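Local coordinates for uncharacterized protein (Bacillus thuringiensis serovar kurstaki, PDB 4XE7) that probably assembles into actin-like filaments, driven by nucleotide binding and hydrolysis, that segregate plasmid DNA, as other bacterial ParM proteins do, at residues A[262-271]-A[340-351]. Sequence-based numbering, arbitrary orientation.
Sequences LGTNKYIDEI and VMDGMLKYAEDQ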
loop_
_atom_site.group_PDB
_atom_site.type_symbol
_atom_site.label_atom_id
_atom_site.label_comp_id
_atom_site.label_asym_id
_atom_site.label_seq_id
_atom_site.Cartn_x
_atom_site.Cartn_y
_atom_site.Cartn_z
ATOM N N LEU A 262 16.974 -10.529 2.401
ATOM C CA LEU A 262 16.602 -11.215 1.163
ATOM C C LEU A 262 15.540 -10.405 0.403
ATOM O O LEU A 262 14.349 -10.462 0.730
ATOM C CB LEU A 262 16.093 -12.635 1.461
ATOM C CG LEU A 262 15.742 -13.501 0.240
ATOM C CD1 LEU A 262 16.907 -13.604 -0.755
ATOM C CD2 LEU A 262 15.299 -14.908 0.656
ATOM N N GLY A 263 15.979 -9.657 -0.611
ATOM C CA GLY A 263 15.116 -8.752 -1.359
ATOM C C GLY A 263 15.102 -9.110 -2.835
ATOM O O GLY A 263 15.876 -9.960 -3.260
ATOM N N THR A 264 14.228 -8.479 -3.614
ATOM C CA THR A 264 14.268 -8.655 -5.073
ATOM C C THR A 264 15.336 -7.792 -5.768
ATOM O O THR A 264 15.726 -8.082 -6.915
ATOM C CB THR A 264 12.916 -8.317 -5.725
ATOM O OG1 THR A 264 12.528 -6.989 -5.338
ATOM C CG2 THR A 264 11.844 -9.342 -5.312
ATOM N N ASN A 265 15.792 -6.747 -5.077
ATOM C CA ASN A 265 16.698 -5.754 -5.652
ATOM C C ASN A 265 17.885 -6.368 -6.386
ATOM O O ASN A 265 18.088 -6.118 -7.577
ATOM C CB ASN A 265 17.219 -4.790 -4.564
ATOM C CG ASN A 265 16.215 -3.710 -4.205
ATOM O OD1 ASN A 265 15.230 -3.491 -4.919
ATOM N ND2 ASN A 265 16.467 -3.019 -3.098
ATOM N N LYS A 266 18.666 -7.182 -5.690
ATOM C CA LYS A 266 19.865 -7.730 -6.322
ATOM C C LYS A 266 19.547 -8.643 -7.514
ATOM O O LYS A 266 20.349 -8.734 -8.436
ATOM C CB LYS A 266 20.704 -8.476 -5.291
ATOM C CG LYS A 266 20.785 -7.730 -3.968
ATOM C CD LYS A 266 22.161 -7.821 -3.339
ATOM C CE LYS A 266 22.289 -6.840 -2.190
ATOM N NZ LYS A 266 23.596 -6.982 -1.493
ATOM N N TYR A 267 18.387 -9.308 -7.500
ATOM C CA TYR A 267 18.013 -10.227 -8.588
ATOM C C TYR A 267 17.615 -9.444 -9.826
ATOM O O TYR A 267 17.958 -9.805 -10.960
ATOM C CB TYR A 267 16.873 -11.173 -8.158
ATOM C CG TYR A 267 17.273 -12.056 -6.996
ATOM C CD1 TYR A 267 17.770 -13.346 -7.211
ATOM C CD2 TYR A 267 17.203 -11.583 -5.673
ATOM C CE1 TYR A 267 18.165 -14.149 -6.127
ATOM C CE2 TYR A 267 17.600 -12.359 -4.604
ATOM C CZ TYR A 267 18.074 -13.649 -4.834
ATOM O OH TYR A 267 18.463 -14.422 -3.761
ATOM N N ILE A 268 16.880 -8.368 -9.597
ATOM C CA ILE A 268 16.471 -7.469 -10.668
ATOM C C ILE A 268 17.689 -6.759 -11.279
ATOM O O ILE A 268 17.794 -6.640 -12.506
ATOM C CB ILE A 268 15.425 -6.454 -10.141
ATOM C CG1 ILE A 268 14.100 -7.202 -9.891
ATOM C CG2 ILE A 268 15.283 -5.256 -11.108
ATOM C CD1 ILE A 268 13.090 -6.482 -8.976
ATOM N N ASP A 269 18.631 -6.343 -10.432
ATOM C CA ASP A 269 19.821 -5.664 -10.942
ATOM C C ASP A 269 20.573 -6.567 -11.891
ATOM O O ASP A 269 21.025 -6.119 -12.957
ATOM C CB ASP A 269 20.744 -5.210 -9.816
ATOM C CG ASP A 269 20.106 -4.135 -8.948
ATOM O OD1 ASP A 269 19.140 -3.508 -9.421
ATOM O OD2 ASP A 269 20.569 -3.917 -7.814
ATOM N N GLU A 270 20.688 -7.838 -11.519
ATOM C CA GLU A 270 21.401 -8.800 -12.347
ATOM C C GLU A 270 20.682 -9.016 -13.668
ATOM O O GLU A 270 21.325 -9.095 -14.732
ATOM C CB GLU A 270 21.565 -10.128 -11.612
ATOM C CG GLU A 270 22.398 -11.140 -12.358
ATOM C CD GLU A 270 22.738 -12.349 -11.504
ATOM O OE1 GLU A 270 22.062 -12.564 -10.472
ATOM O OE2 GLU A 270 23.687 -13.077 -11.865
ATOM N N ILE A 271 19.354 -9.117 -13.604
ATOM C CA ILE A 271 18.540 -9.214 -14.820
ATOM C C ILE A 271 18.752 -7.994 -15.728
ATOM O O ILE A 271 18.962 -8.133 -16.934
ATOM C CB ILE A 271 17.035 -9.353 -14.487
ATOM C CG1 ILE A 271 16.735 -10.770 -13.999
ATOM C CG2 ILE A 271 16.158 -9.046 -15.707
ATOM C CD1 ILE A 271 15.437 -10.872 -13.231
ATOM N N VAL A 340 14.994 -13.030 -17.793
ATOM C CA VAL A 340 14.090 -12.632 -16.721
ATOM C C VAL A 340 13.681 -13.863 -15.911
ATOM O O VAL A 340 13.785 -13.856 -14.689
ATOM C CB VAL A 340 12.827 -11.903 -17.267
ATOM C CG1 VAL A 340 11.772 -11.690 -16.150
ATOM C CG2 VAL A 340 13.213 -10.586 -17.937
ATOM N N MET A 341 13.247 -14.928 -16.587
ATOM C CA MET A 341 12.828 -16.164 -15.888
ATOM C C MET A 341 13.963 -16.736 -15.023
ATOM O O MET A 341 13.702 -17.238 -13.920
ATOM C CB MET A 341 12.320 -17.224 -16.892
ATOM C CG MET A 341 11.621 -18.420 -16.262
ATOM S SD MET A 341 10.220 -18.031 -15.165
ATOM C CE MET A 341 9.366 -16.827 -16.085
ATOM N N ASP A 342 15.211 -16.627 -15.491
ATOM C CA ASP A 342 16.385 -17.064 -14.703
ATOM C C ASP A 342 16.503 -16.362 -13.347
ATOM O O ASP A 342 16.754 -16.995 -12.312
ATOM C CB ASP A 342 17.692 -16.821 -15.470
ATOM C CG ASP A 342 17.973 -17.888 -16.517
ATOM O OD1 ASP A 342 17.275 -18.925 -16.519
ATOM O OD2 ASP A 342 18.900 -17.682 -17.336
ATOM N N GLY A 343 16.367 -15.045 -13.369
ATOM C CA GLY A 343 16.426 -14.254 -12.156
ATOM C C GLY A 343 15.206 -14.491 -11.281
ATOM O O GLY A 343 15.338 -14.584 -10.060
ATOM N N MET A 344 14.020 -14.590 -11.893
ATOM C CA MET A 344 12.803 -14.914 -11.134
ATOM C C MET A 344 12.913 -16.259 -10.374
ATOM O O MET A 344 12.512 -16.376 -9.223
ATOM C CB MET A 344 11.588 -14.970 -12.059
ATOM C CG MET A 344 11.090 -13.646 -12.599
ATOM S SD MET A 344 9.743 -13.912 -13.780
ATOM C CE MET A 344 9.060 -12.253 -13.830
ATOM N N LEU A 345 13.445 -17.286 -11.028
ATOM C CA LEU A 345 13.443 -18.612 -10.423
ATOM C C LEU A 345 14.589 -18.757 -9.430
ATOM O O LEU A 345 14.466 -19.481 -8.439
ATOM C CB LEU A 345 13.513 -19.696 -11.497
ATOM C CG LEU A 345 12.306 -19.711 -12.425
ATOM C CD1 LEU A 345 12.504 -20.738 -13.535
ATOM C CD2 LEU A 345 11.052 -20.017 -11.633
ATOM N N LYS A 346 15.703 -18.077 -9.701
ATOM C CA LYS A 346 16.801 -18.007 -8.740
ATOM C C LYS A 346 16.300 -17.371 -7.431
ATOM O O LYS A 346 16.547 -17.869 -6.320
ATOM C CB LYS A 346 17.965 -17.210 -9.331
ATOM C CG LYS A 346 19.248 -17.259 -8.538
ATOM C CD LYS A 346 20.455 -17.122 -9.461
ATOM C CE LYS A 346 20.409 -15.837 -10.270
ATOM N NZ LYS A 346 21.261 -15.925 -11.497
ATOM N N TYR A 347 15.555 -16.284 -7.578
ATOM C CA TYR A 347 14.931 -15.629 -6.430
ATOM C C TYR A 347 13.911 -16.546 -5.740
ATOM O O TYR A 347 13.872 -16.635 -4.511
ATOM C CB TYR A 347 14.262 -14.320 -6.872
ATOM C CG TYR A 347 13.425 -13.681 -5.778
ATOM C CD1 TYR A 347 14.020 -12.954 -4.747
ATOM C CD2 TYR A 347 12.046 -13.790 -5.785
ATOM C CE1 TYR A 347 13.247 -12.352 -3.752
ATOM C CE2 TYR A 347 11.270 -13.202 -4.795
ATOM C CZ TYR A 347 11.879 -12.488 -3.777
ATOM O OH TYR A 347 11.104 -11.912 -2.787
ATOM N N ALA A 348 13.078 -17.216 -6.536
ATOM C CA ALA A 348 12.084 -18.155 -5.987
ATOM C C ALA A 348 12.722 -19.270 -5.151
ATOM O O ALA A 348 12.245 -19.610 -4.078
ATOM C CB ALA A 348 11.270 -18.765 -7.097
ATOM N N GLU A 349 13.806 -19.828 -5.660
ATOM C CA GLU A 349 14.524 -20.900 -4.989
ATOM C C GLU A 349 15.147 -20.409 -3.671
ATOM O O GLU A 349 15.067 -21.080 -2.630
ATOM C CB GLU A 349 15.590 -21.468 -5.944
ATOM C CG GLU A 349 16.301 -22.717 -5.434
ATOM C CD GLU A 349 15.335 -23.798 -4.975
ATOM O OE1 GLU A 349 14.541 -24.290 -5.807
ATOM O OE2 GLU A 349 15.373 -24.157 -3.776
ATOM N N ASP A 350 15.743 -19.227 -3.688
ATOM C CA ASP A 350 16.300 -18.676 -2.456
ATOM C C ASP A 350 15.208 -18.369 -1.431
ATOM O O ASP A 350 15.364 -18.632 -0.239
ATOM C CB ASP A 350 17.117 -17.427 -2.756
ATOM C CG ASP A 350 18.419 -17.764 -3.459
ATOM O OD1 ASP A 350 18.878 -18.926 -3.301
ATOM O OD2 ASP A 350 18.975 -16.885 -4.153
ATOM N N GLN A 351 14.087 -17.835 -1.899
ATOM C CA GLN A 351 12.955 -17.655 -1.008
ATOM C C GLN A 351 12.407 -18.990 -0.512
ATOM O O GLN A 351 11.987 -19.101 0.641
ATOM C CB GLN A 351 11.852 -16.856 -1.701
ATOM C CG GLN A 351 12.140 -15.319 -1.710
ATOM C CD GLN A 351 12.001 -14.687 -0.306
ATOM O OE1 GLN A 351 11.684 -15.367 0.666
ATOM N NE2 GLN A 351 12.239 -13.389 -0.211
HETATM O O HOH W 1 12.027 -10.168 -0.996
#
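Tyr267 meets Tyr347 in a T-shaped pair, the edge of the Tyr347 ring directed at the face of the Tyr267 ring, with centroids 5.2 Å apart and planes at 74°. Over the same Tyr267 ring, Tyr347 CB makes a CH-pi contact 3.8 Å from the centroid. Tyr347 leaves its helix with CG anti to the backbone N (chi1 172°), which carries the ring toward the loop before helix 265-279. There the methyl CG2 of Thr264 lies 3.9 Å from the centroid of the Tyr347 ring in a second CH-pi contact, while Gln351 CG packs over the opposite face. Tyr267 is also a knob, set in a hole formed by Gly343, Lys346, Tyr347 and Asp350.

In the actin-like fold of ParM, this pairing joins the helix after strand 251-260 to the long helix 337-362 that leads into strand 366-370 of the same sheet. The short segments run nearly antiparallel, with axes 9.1 Å apart. Because Gly343 has no side chain, Ile271 CD1 can approach Gly343 CA to 3.7 Å; Ile271 CG2 touches Val340 CG2. At the other end, Leu262 CD2 packs 3.4 Å from Gln351 CD; the NE2 of that glutamine is hydrogen-bonded to Ser242 OG.

Among the polar contacts, Tyr267 OH donates a short 2.5 Å hydrogen bond to Asp350 OD2, reaching the anti side of the carboxylate, 19° out of its plane. Tyr347 OH donates to a water that in turn donates to Leu262 O. Farther along the interface, Glu270 OE1 and Lys346 NZ form a long salt bridge at 3.6 Å.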